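Prolyl-tRNA synthetase (Naegleria fowleri, PDB 6UYH) probably catalyses the ATP-dependent charging of tRNA with proline as a class II aminoacyl-tRNA synthetase, here with halofuginone and the ATP analogue AMPPNP bound. Local coordinates at residues Cys51-Val54 / Trp55-Gln59; Lys408-Lys411 / Glu412-Arg416; Thr420-Trp423 / Pro424-Ile427. All blocks are in the same frame, centred on the assembly; numbering follows the deposited sequence.

Contact 1 of 3, residues Cys51-Val54 / Trp55-Gln59; sequences CWFV and WESVQ
Trp55 starts the second segment by setting the CD1 corner of its indole over one face of the Trp52 ring, with Trp52 CH2 3.6 Å from Trp55 CD1. The two ring systems are inclined at 52°, neither flat against each other nor perpendicular, and the Trp55 side chain also packs on Thr275 of helix 274-283. Next comes Glu56, where Glu56 N donates to Trp52 O at 2.9 Å in a nearly straight helical bond. Its CG stands anti to the carbonyl carbon (chi1 -70°), which sends the extended chain back across the five-membered part of the Trp52 indole at about a right angle. Glu56 OE2 ends 3.4 Å from Trp52 CD1. A water in the plane of the indole receives the proton of Trp52 NE1 at 2.8 Å and donates to Glu56 OE2 at 3.2 Å, bridging ring and carboxylate. The same OE2 is hydrogen-bonded by Asn73 ND2 of the second subunit, whose Met75 packs on Trp52. A long helix, 49-67, running into a strand that meets the partner subunit is consistent with motif 1, the dimer-forming element of class II synthetases. One residue further on, Ser57 N bonds to Phe53 O at 2.9 Å, while Ser57 OG sits obliquely by the Phe53 ring, 3.3 Å from Phe53 CE2. Val58 N then donates to Val54 O at 3.0 Å, and Val58 leans CG2 against that same oxygen; the Val54 side chain itself is turned to Leu276 and Met279.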
ATOM      1  N   CYS A  51      14.655  -3.467   0.126  1.00 19.33           N
ATOM      2  CA  CYS A  51      14.179  -3.039  -1.177  1.00 19.82           C
ATOM      3  C   CYS A  51      12.830  -2.344  -1.071  1.00 20.77           C
ATOM      4  O   CYS A  51      12.637  -1.245  -1.609  1.00 20.64           O
ATOM      5  CB  CYS A  51      14.093  -4.264  -2.069  1.00 22.18           C
ATOM      6  SG  CYS A  51      13.167  -4.001  -3.568  1.00 25.41           S
ATOM      7  N   TRP A  52      11.879  -2.974  -0.376  1.00 19.34           N
ATOM      8  CA  TRP A  52      10.558  -2.377  -0.232  1.00 17.93           C
ATOM      9  C   TRP A  52      10.639  -1.046   0.502  1.00 18.18           C
ATOM     10  O   TRP A  52       9.853  -0.137   0.226  1.00 19.23           O
ATOM     11  CB  TRP A  52       9.617  -3.348   0.500  1.00 18.26           C
ATOM     12  CG  TRP A  52       8.150  -2.941   0.408  1.00 16.58           C
ATOM     13  CD1 TRP A  52       7.337  -2.537   1.437  1.00 19.18           C
ATOM     14  CD2 TRP A  52       7.350  -2.892  -0.779  1.00 19.22           C
ATOM     15  NE1 TRP A  52       6.081  -2.247   0.953  1.00 19.24           N
ATOM     16  CE2 TRP A  52       6.063  -2.459  -0.400  1.00 19.74           C
ATOM     17  CE3 TRP A  52       7.598  -3.170  -2.129  1.00 18.88           C
ATOM     18  CZ2 TRP A  52       5.027  -2.297  -1.324  1.00 18.47           C
ATOM     19  CZ3 TRP A  52       6.566  -3.019  -3.043  1.00 19.89           C
ATOM     20  CH2 TRP A  52       5.296  -2.588  -2.631  1.00 19.97           C
ATOM     21  N   PHE A  53      11.610  -0.904   1.409  1.00 18.44           N
ATOM     22  CA  PHE A  53      11.831   0.371   2.085  1.00 19.69           C
ATOM     23  C   PHE A  53      12.016   1.519   1.100  1.00 22.73           C
ATOM     24  O   PHE A  53      11.547   2.639   1.343  1.00 18.64           O
ATOM     25  CB  PHE A  53      13.050   0.279   3.006  1.00 18.68           C
ATOM     26  CG  PHE A  53      13.323   1.555   3.770  1.00 19.75           C
ATOM     27  CD1 PHE A  53      12.721   1.784   4.990  1.00 23.52           C
ATOM     28  CD2 PHE A  53      14.163   2.536   3.246  1.00 19.83           C
ATOM     29  CE1 PHE A  53      12.954   2.953   5.684  1.00 26.43           C
ATOM     30  CE2 PHE A  53      14.391   3.718   3.937  1.00 20.69           C
ATOM     31  CZ  PHE A  53      13.786   3.923   5.154  1.00 23.09           C
ATOM     32  N   VAL A  54      12.726   1.273  -0.005  1.00 16.95           N
ATOM     33  CA  VAL A  54      12.915   2.323  -1.005  1.00 18.32           C
ATOM     34  C   VAL A  54      11.570   2.755  -1.575  1.00 19.28           C
ATOM     35  O   VAL A  54      11.286   3.951  -1.714  1.00 20.20           O
ATOM     36  CB  VAL A  54      13.866   1.850  -2.118  1.00 17.61           C
ATOM     37  CG1 VAL A  54      14.025   2.963  -3.181  1.00 20.36           C
ATOM     38  CG2 VAL A  54      15.232   1.509  -1.554  1.00 18.10           C
ATOM     39  N   TRP A  55      10.724   1.789  -1.932  1.00 18.61           N
ATOM     40  CA  TRP A  55       9.435   2.149  -2.518  1.00 20.13           C
ATOM     41  C   TRP A  55       8.543   2.848  -1.494  1.00 16.10           C
ATOM     42  O   TRP A  55       7.859   3.821  -1.826  1.00 17.15           O
ATOM     43  CB  TRP A  55       8.752   0.909  -3.090  1.00 17.55           C
ATOM     44  CG  TRP A  55       7.502   1.202  -3.869  1.00 19.07           C
ATOM     45  CD1 TRP A  55       6.241   0.718  -3.609  1.00 21.66           C
ATOM     46  CD2 TRP A  55       7.379   2.039  -5.032  1.00 18.18           C
ATOM     47  NE1 TRP A  55       5.352   1.197  -4.553  1.00 22.66           N
ATOM     48  CE2 TRP A  55       6.022   2.014  -5.427  1.00 19.34           C
ATOM     49  CE3 TRP A  55       8.286   2.808  -5.779  1.00 18.72           C
ATOM     50  CZ2 TRP A  55       5.549   2.735  -6.531  1.00 19.88           C
ATOM     51  CZ3 TRP A  55       7.814   3.521  -6.880  1.00 21.36           C
ATOM     52  CH2 TRP A  55       6.457   3.477  -7.243  1.00 19.80           C
ATOM     53  N   GLU A  56       8.570   2.400  -0.236  1.00 17.41           N
ATOM     54  CA  GLU A  56       7.819   3.110   0.799  1.00 17.63           C
ATOM     55  C   GLU A  56       8.301   4.549   0.949  1.00 18.13           C
ATOM     56  O   GLU A  56       7.499   5.447   1.238  1.00 19.10           O
ATOM     57  CB  GLU A  56       7.933   2.379   2.138  1.00 17.86           C
ATOM     58  CG  GLU A  56       7.201   1.062   2.163  1.00 21.21           C
ATOM     59  CD  GLU A  56       7.285   0.404   3.527  1.00 30.22           C
ATOM     60  OE1 GLU A  56       8.290   0.631   4.233  1.00 34.57           O
ATOM     61  OE2 GLU A  56       6.351  -0.325   3.891  1.00 26.39           O
ATOM     62  N   SER A  57       9.612   4.773   0.790  1.00 20.00           N
ATOM     63  CA  SER A  57      10.178   6.115   0.888  1.00 20.10           C
ATOM     64  C   SER A  57       9.682   6.995  -0.249  1.00 18.97           C
ATOM     65  O   SER A  57       9.346   8.166  -0.042  1.00 19.72           O
ATOM     66  CB  SER A  57      11.703   6.047   0.878  1.00 20.70           C
ATOM     67  OG  SER A  57      12.219   5.452   2.067  1.00 22.53           O
ATOM     68  N   VAL A  58       9.613   6.431  -1.447  1.00 17.03           N
ATOM     69  CA  VAL A  58       9.046   7.154  -2.580  1.00 17.32           C
ATOM     70  C   VAL A  58       7.591   7.498  -2.305  1.00 19.16           C
ATOM     71  O   VAL A  58       7.155   8.636  -2.525  1.00 21.90           O
ATOM     72  CB  VAL A  58       9.206   6.328  -3.866  1.00 19.45           C
ATOM     73  CG1 VAL A  58       8.414   6.965  -5.016  1.00 21.89           C
ATOM     74  CG2 VAL A  58      10.685   6.241  -4.216  1.00 19.08           C
ATOM     75  N   GLN A  59       6.818   6.518  -1.802  1.00 18.51           N
ATOM     76  CA  GLN A  59       5.406   6.739  -1.484  0.58 22.77           C
ATOM     77  C   GLN A  59       5.243   7.898  -0.509  1.00 24.68           C
ATOM     78  O   GLN A  59       4.401   8.782  -0.698  1.00 21.25           O
ATOM     79  CB  GLN A  59       4.779   5.466  -0.882  0.58 17.58           C
ATOM     80  CG  GLN A  59       4.735   4.217  -1.786  0.58 20.87           C
ATOM     81  CD  GLN A  59       4.069   2.980  -1.132  0.58 24.14           C
ATOM     82  OE1 GLN A  59       4.254   2.688   0.064  0.58 25.43           O
ATOM     83  NE2 GLN A  59       3.305   2.240  -1.932  0.58 19.96           N
TER
HETATM   84  O   HOH W   1       3.780  -1.458   2.407  1.00 29.08           O

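Contact 2 of 3, residues Lys408-Lys411 / Glu412-Arg416; sequences KARK and EMNER
Lys411 leaves the helix with CG opposite its own backbone N (chi1 178°) and bends at its last bond (chi4 65°), while Glu415 swings CG away from its carbonyl carbon (chi1 -73°), so that ammonium and carboxylate meet one turn apart. This is an i to i+4 salt bridge on the last turns of helix 391-415. Lys411 NZ donates to Glu415 OE2 at 2.9 Å, approaching from above the carboxylate plane, and Lys411 CE lies 3.6 Å from the same oxygen. A looser version of the pairing precedes it: Lys408 stays fully extended and touches Glu412 OE2 with CE at 3.5 Å, but its NZ remains 4.6 Å from that OE2, beyond a salt bridge. Both lysines are exposed to solvent, which probably makes these charge pairs modest in strength. On another side of the helix, Arg410 and Asn414 run alongside each other in the same direction, Arg410 CG 3.7 Å from Asn414 ND2. The guanidinium tip is engaged elsewhere, with NH1 in a salt bridge to Glu196. Met413 covers the inner side, resting on Phe226 of strand 219-227, with Ala409 a turn earlier against Pro202. Beneath the side chains the regular helical bonding includes Met413 N to Ala409 O at 2.9 Å. Arg416 N bonds to Met413 O at 2.9 Å and only weakly to Glu412 O.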
ATOM      1  N   LYS A 408      27.788  12.998 -10.340  1.00 28.98           N
ATOM      2  CA  LYS A 408      28.544  12.041 -11.142  1.00 31.49           C
ATOM      3  C   LYS A 408      27.678  11.447 -12.245  1.00 27.66           C
ATOM      4  O   LYS A 408      28.111  11.342 -13.399  1.00 25.61           O
ATOM      5  CB  LYS A 408      29.097  10.935 -10.242  1.00 30.54           C
ATOM      6  CG  LYS A 408      29.857   9.831 -10.977  1.00 32.45           C
ATOM      7  CD  LYS A 408      30.360   8.751 -10.006  1.00 31.14           C
ATOM      8  CE  LYS A 408      31.210   7.709 -10.736  1.00 36.58           C
ATOM      9  NZ  LYS A 408      31.677   6.579  -9.879  1.00 33.97           N
ATOM     10  N   ALA A 409      26.446  11.068 -11.913  1.00 23.98           N
ATOM     11  CA  ALA A 409      25.567  10.473 -12.913  1.00 22.43           C
ATOM     12  C   ALA A 409      25.165  11.493 -13.967  1.00 27.30           C
ATOM     13  O   ALA A 409      25.061  11.157 -15.155  1.00 25.65           O
ATOM     14  CB  ALA A 409      24.338   9.874 -12.234  1.00 22.48           C
ATOM     15  N   ARG A 410      24.953  12.752 -13.565  1.00 22.61           N
ATOM     16  CA  ARG A 410      24.574  13.757 -14.558  1.00 23.48           C
ATOM     17  C   ARG A 410      25.731  14.053 -15.501  1.00 23.66           C
ATOM     18  O   ARG A 410      25.523  14.243 -16.704  1.00 26.03           O
ATOM     19  CB  ARG A 410      24.093  15.044 -13.890  1.00 24.71           C
ATOM     20  CG  ARG A 410      23.228  15.899 -14.841  1.00 28.05           C
ATOM     21  CD  ARG A 410      23.009  17.323 -14.342  1.00 28.79           C
ATOM     22  NE  ARG A 410      22.500  17.372 -12.972  1.00 29.77           N
ATOM     23  CZ  ARG A 410      21.237  17.129 -12.625  1.00 29.83           C
ATOM     24  NH1 ARG A 410      20.334  16.796 -13.547  1.00 28.33           N
ATOM     25  NH2 ARG A 410      20.875  17.216 -11.352  1.00 26.86           N
ATOM     26  N   LYS A 411      26.954  14.104 -14.974  1.00 23.16           N
ATOM     27  CA  LYS A 411      28.112  14.331 -15.839  1.00 30.38           C
ATOM     28  C   LYS A 411      28.286  13.188 -16.833  1.00 31.75           C
ATOM     29  O   LYS A 411      28.521  13.424 -18.026  1.00 32.91           O
ATOM     30  CB  LYS A 411      29.365  14.511 -14.985  1.00 28.02           C
ATOM     31  CG  LYS A 411      30.675  14.699 -15.744  1.00 35.96           C
ATOM     32  CD  LYS A 411      31.814  14.824 -14.735  1.00 39.12           C
ATOM     33  CE  LYS A 411      33.140  14.328 -15.285  1.00 51.06           C
ATOM     34  NZ  LYS A 411      33.598  15.160 -16.416  1.00 51.79           N
ATOM     35  N   GLU A 412      28.151  11.943 -16.364  1.00 29.64           N
ATOM     36  CA  GLU A 412      28.187  10.797 -17.270  1.00 28.99           C
ATOM     37  C   GLU A 412      27.093  10.899 -18.326  1.00 28.70           C
ATOM     38  O   GLU A 412      27.347  10.699 -19.519  1.00 30.52           O
ATOM     39  CB  GLU A 412      28.040   9.491 -16.489  1.00 34.51           C
ATOM     40  CG  GLU A 412      29.195   9.161 -15.563  1.00 54.87           C
ATOM     41  CD  GLU A 412      29.042   7.796 -14.904  1.00 72.18           C
ATOM     42  OE1 GLU A 412      28.300   6.951 -15.448  1.00 80.05           O
ATOM     43  OE2 GLU A 412      29.659   7.568 -13.840  1.00 78.49           O
ATOM     44  N   MET A 413      25.862  11.205 -17.908  1.00 25.45           N
ATOM     45  CA  MET A 413      24.763  11.262 -18.869  1.00 23.68           C
ATOM     46  C   MET A 413      25.012  12.326 -19.935  1.00 30.56           C
ATOM     47  O   MET A 413      24.858  12.065 -21.136  1.00 29.36           O
ATOM     48  CB  MET A 413      23.443  11.525 -18.147  1.00 20.34           C
ATOM     49  CG  MET A 413      22.250  11.586 -19.115  1.00 24.49           C
ATOM     50  SD  MET A 413      20.665  11.699 -18.282  1.00 30.89           S
ATOM     51  CE  MET A 413      20.748  13.388 -17.714  1.00 29.40           C
ATOM     52  N   ASN A 414      25.411  13.531 -19.511  1.00 24.82           N
ATOM     53  CA  ASN A 414      25.571  14.636 -20.455  1.00 29.26           C
ATOM     54  C   ASN A 414      26.708  14.371 -21.432  1.00 34.49           C
ATOM     55  O   ASN A 414      26.621  14.749 -22.607  1.00 32.32           O
ATOM     56  CB  ASN A 414      25.807  15.947 -19.701  1.00 30.36           C
ATOM     57  CG  ASN A 414      24.538  16.504 -19.096  1.00 39.22           C
ATOM     58  OD1 ASN A 414      23.448  16.299 -19.631  1.00 39.67           O
ATOM     59  ND2 ASN A 414      24.670  17.215 -17.979  1.00 37.44           N
ATOM     60  N   GLU A 415      27.784  13.729 -20.964  1.00 28.49           N
ATOM     61  CA  GLU A 415      28.880  13.338 -21.848  1.00 32.62           C
ATOM     62  C   GLU A 415      28.437  12.334 -22.902  1.00 34.76           C
ATOM     63  O   GLU A 415      29.120  12.182 -23.925  1.00 38.31           O
ATOM     64  CB  GLU A 415      30.030  12.727 -21.041  1.00 32.11           C
ATOM     65  CG  GLU A 415      30.848  13.709 -20.218  1.00 40.44           C
ATOM     66  CD  GLU A 415      31.797  13.014 -19.243  1.00 49.75           C
ATOM     67  OE1 GLU A 415      31.606  11.809 -18.958  1.00 49.22           O
ATOM     68  OE2 GLU A 415      32.733  13.680 -18.757  1.00 53.02           O
ATOM     69  N   ARG A 416      27.323  11.636 -22.670  1.00 27.41           N
ATOM     70  CA  ARG A 416      26.857  10.575 -23.554  1.00 28.35           C
ATOM     71  C   ARG A 416      25.655  11.004 -24.379  1.00 23.90           C
ATOM     72  O   ARG A 416      24.942  10.153 -24.919  1.00 27.64           O
ATOM     73  CB  ARG A 416      26.530   9.319 -22.747  1.00 27.13           C
ATOM     74  CG  ARG A 416      27.702   8.804 -21.938  1.00 35.19           C
ATOM     75  CD  ARG A 416      28.640   7.976 -22.773  1.00 42.40           C
ATOM     76  NE  ARG A 416      28.079   6.661 -23.043  1.00 44.23           N
ATOM     77  CZ  ARG A 416      28.130   5.643 -22.186  1.00 44.63           C
ATOM     78  NH1 ARG A 416      28.721   5.800 -21.007  1.00 44.39           N
ATOM     79  NH2 ARG A 416      27.589   4.472 -22.507  1.00 30.18           N
TER

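Contact 3 of 3, residues Thr420-Trp423 / Pro424-Ile427; sequences TRTW and PEFI. With EDO (1,2-ethanediol), chain B.
Trp423 CB lies 3.4 Å from Pro424 CD, much as the peptide link between them dictates, and Trp423 CG and CD1 border Pro424 N. With CG anti to the backbone N (chi1 -174°), the indole reaches along the helix toward the next turn. Trp423 NE1 approaches Ile427 CB at 4.1 Å and spends its proton on Glu457 of helix 444-457, a bond that should fix the rotation of the ring. At the far rim Trp423 CZ3 meets Phe426 CD2 at 3.5 Å, with CH2 close by; Phe426 CD2 sits over one face of the indole near its border, and the two rings are oblique, planes 45° apart. Lys453 adds a cation-pi contact to the same tryptophan. Phe426 continues inward onto Cys436 and Ile438 of strand 435-440, and the OG1 of Thr420 lies in the plane of its ring, at the edge. Glu425 faces the other way. Glu425 OE1 accepts the Thr422 OG1 hydroxyl at 2.7 Å through the anti lone pair, Thr422 OG1 being placed between its backbone N and carbonyl carbon (chi1 64°). Glu425 OE2 takes a proton from a water 2.7 Å away, which accepts in turn from Arg421 N and NH1. Arg421 NH1 and NH2 donate to O1 and O2 of a 1,2-ethanediol, probably from the crystallisation liquor, at the guanidinium edge, NH2 to O2 at 2.7 Å. Phe426 N to Thr422 O and Ile427 N to Trp423 O, both 2.9 Å, open the helical bonding. A threonine N-cap, a first-turn proline, whose missing N-H costs nothing there, and a glutamate whose charge probably suits the helix dipole are features of a helix N-terminus, here that of helix 423-431, in the prolyl-tRNA synthetase C-terminal region.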
ATOM      1  N   THR A 420      23.895  14.659 -33.401  1.00 22.66           N
ATOM      2  CA  THR A 420      24.200  13.891 -34.608  1.00 24.37           C
ATOM      3  C   THR A 420      23.362  14.457 -35.754  1.00 22.72           C
ATOM      4  O   THR A 420      22.177  14.134 -35.893  1.00 22.22           O
ATOM      5  CB  THR A 420      23.956  12.391 -34.387  1.00 25.24           C
ATOM      6  OG1 THR A 420      22.594  12.148 -34.018  1.00 23.31           O
ATOM      7  CG2 THR A 420      24.856  11.870 -33.274  1.00 26.57           C
ATOM      8  N   ARG A 421      23.986  15.302 -36.580  1.00 23.11           N
ATOM      9  CA  ARG A 421      23.262  15.978 -37.647  1.00 24.65           C
ATOM     10  C   ARG A 421      23.026  15.100 -38.871  1.00 26.41           C
ATOM     11  O   ARG A 421      22.147  15.426 -39.678  1.00 25.92           O
ATOM     12  CB  ARG A 421      24.017  17.245 -38.062  1.00 26.83           C
ATOM     13  CG  ARG A 421      24.050  18.320 -36.974  1.00 28.48           C
ATOM     14  CD  ARG A 421      25.098  19.363 -37.332  1.00 30.25           C
ATOM     15  NE  ARG A 421      25.241  20.424 -36.340  1.00 31.50           N
ATOM     16  CZ  ARG A 421      25.988  20.332 -35.245  1.00 35.27           C
ATOM     17  NH1 ARG A 421      26.640  19.210 -34.970  1.00 29.57           N
ATOM     18  NH2 ARG A 421      26.075  21.363 -34.416  1.00 31.14           N
ATOM     19  N   THR A 422      23.790  14.020 -39.036  1.00 24.37           N
ATOM     20  CA  THR A 422      23.719  13.163 -40.214  1.00 24.62           C
ATOM     21  C   THR A 422      23.686  11.702 -39.789  1.00 24.73           C
ATOM     22  O   THR A 422      24.046  11.351 -38.661  1.00 26.15           O
ATOM     23  CB  THR A 422      24.911  13.382 -41.165  1.00 25.82           C
ATOM     24  OG1 THR A 422      26.123  12.989 -40.510  1.00 26.85           O
ATOM     25  CG2 THR A 422      24.999  14.833 -41.599  1.00 27.19           C
ATOM     26  N   TRP A 423      23.252  10.844 -40.713  1.00 25.13           N
ATOM     27  CA  TRP A 423      23.130   9.424 -40.391  1.00 25.36           C
ATOM     28  C   TRP A 423      24.450   8.776 -39.998  1.00 26.26           C
ATOM     29  O   TRP A 423      24.469   8.028 -39.003  1.00 26.33           O
ATOM     30  CB  TRP A 423      22.489   8.662 -41.555  1.00 25.88           C
ATOM     31  CG  TRP A 423      22.243   7.266 -41.148  1.00 31.32           C
ATOM     32  CD1 TRP A 423      23.035   6.175 -41.395  1.00 32.71           C
ATOM     33  CD2 TRP A 423      21.155   6.803 -40.340  1.00 25.88           C
ATOM     34  NE1 TRP A 423      22.487   5.056 -40.804  1.00 32.34           N
ATOM     35  CE2 TRP A 423      21.331   5.417 -40.155  1.00 30.69           C
ATOM     36  CE3 TRP A 423      20.041   7.425 -39.771  1.00 25.76           C
ATOM     37  CZ2 TRP A 423      20.430   4.643 -39.425  1.00 34.26           C
ATOM     38  CZ3 TRP A 423      19.146   6.656 -39.046  1.00 32.11           C
ATOM     39  CH2 TRP A 423      19.344   5.277 -38.884  1.00 28.40           C
ATOM     40  N   PRO A 424      25.565   8.975 -40.721  1.00 27.34           N
ATOM     41  CA  PRO A 424      26.818   8.333 -40.283  1.00 28.30           C
ATOM     42  C   PRO A 424      27.225   8.726 -38.877  1.00 27.74           C
ATOM     43  O   PRO A 424      27.740   7.888 -38.128  1.00 29.86           O
ATOM     44  CB  PRO A 424      27.841   8.806 -41.329  1.00 29.51           C
ATOM     45  CG  PRO A 424      27.023   9.133 -42.535  1.00 30.84           C
ATOM     46  CD  PRO A 424      25.737   9.691 -42.002  1.00 28.97           C
ATOM     47  N   GLU A 425      27.001   9.983 -38.496  1.00 26.97           N
ATOM     48  CA  GLU A 425      27.260  10.399 -37.121  1.00 30.03           C
ATOM     49  C   GLU A 425      26.320   9.708 -36.148  1.00 27.59           C
ATOM     50  O   GLU A 425      26.741   9.282 -35.069  1.00 25.48           O
ATOM     51  CB  GLU A 425      27.111  11.909 -36.990  1.00 25.90           C
ATOM     52  CG  GLU A 425      28.214  12.695 -37.687  1.00 26.93           C
ATOM     53  CD  GLU A 425      27.893  14.170 -37.720  1.00 40.07           C
ATOM     54  OE1 GLU A 425      27.089  14.573 -38.586  1.00 34.84           O
ATOM     55  OE2 GLU A 425      28.428  14.919 -36.875  1.00 38.99           O
ATOM     56  N   PHE A 426      25.040   9.608 -36.515  1.00 25.70           N
ATOM     57  CA  PHE A 426      24.040   8.977 -35.658  1.00 27.23           C
ATOM     58  C   PHE A 426      24.395   7.523 -35.365  1.00 29.05           C
ATOM     59  O   PHE A 426      24.446   7.103 -34.202  1.00 26.67           O
ATOM     60  CB  PHE A 426      22.673   9.082 -36.340  1.00 23.34           C
ATOM     61  CG  PHE A 426      21.548   8.366 -35.617  1.00 22.66           C
ATOM     62  CD1 PHE A 426      20.993   8.898 -34.468  1.00 23.38           C
ATOM     63  CD2 PHE A 426      21.012   7.200 -36.135  1.00 29.53           C
ATOM     64  CE1 PHE A 426      19.948   8.256 -33.826  1.00 21.24           C
ATOM     65  CE2 PHE A 426      19.972   6.557 -35.501  1.00 32.05           C
ATOM     66  CZ  PHE A 426      19.437   7.092 -34.347  1.00 28.42           C
ATOM     67  N   ILE A 427      24.656   6.736 -36.412  1.00 27.33           N
ATOM     68  CA  ILE A 427      24.870   5.314 -36.174  1.00 27.75           C
ATOM     69  C   ILE A 427      26.172   5.093 -35.418  1.00 30.94           C
ATOM     70  O   ILE A 427      26.273   4.166 -34.605  1.00 28.97           O
ATOM     71  CB  ILE A 427      24.823   4.526 -37.498  1.00 29.52           C
ATOM     72  CG1 ILE A 427      24.822   3.024 -37.214  1.00 38.31           C
ATOM     73  CG2 ILE A 427      25.980   4.908 -38.420  1.00 32.20           C
ATOM     74  CD1 ILE A 427      23.626   2.562 -36.405  1.00 42.54           C
TER
HETATM   75  C1  EDO B 709      28.921  19.739 -31.667  1.00 53.47           C
HETATM   76  O1  EDO B 709      28.641  18.936 -32.817  1.00 47.21           O
HETATM   77  C2  EDO B 709      27.619  20.302 -31.120  1.00 56.03           C
HETATM   78  O2  EDO B 709      27.207  21.404 -31.934  1.00 53.97           O
HETATM   79  O   HOH W   2      26.472  16.424 -35.694  1.00 24.64           O

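All three contacts are local, but their settings differ. Contacts 1 and 2 each lie within a single helix, while contact 3 joins a loop to the helix it caps. Contact 1 is a buried contact along helix 49-67, between helix 274-283 and the second subunit, with its Trp55 side chain about 8 Å from the bound AMPPNP; aromatic packing and one bridging water dominate. Contact 2 is a surface contact near the end of helix 391-415, where paired charges replace rings. Contact 3, partly buried, mixes both: aromatics inward, polar groups at the cap. Contacts 2 and 3 are separated in sequence by strand 417-419 alone, their centres about 21 Å apart.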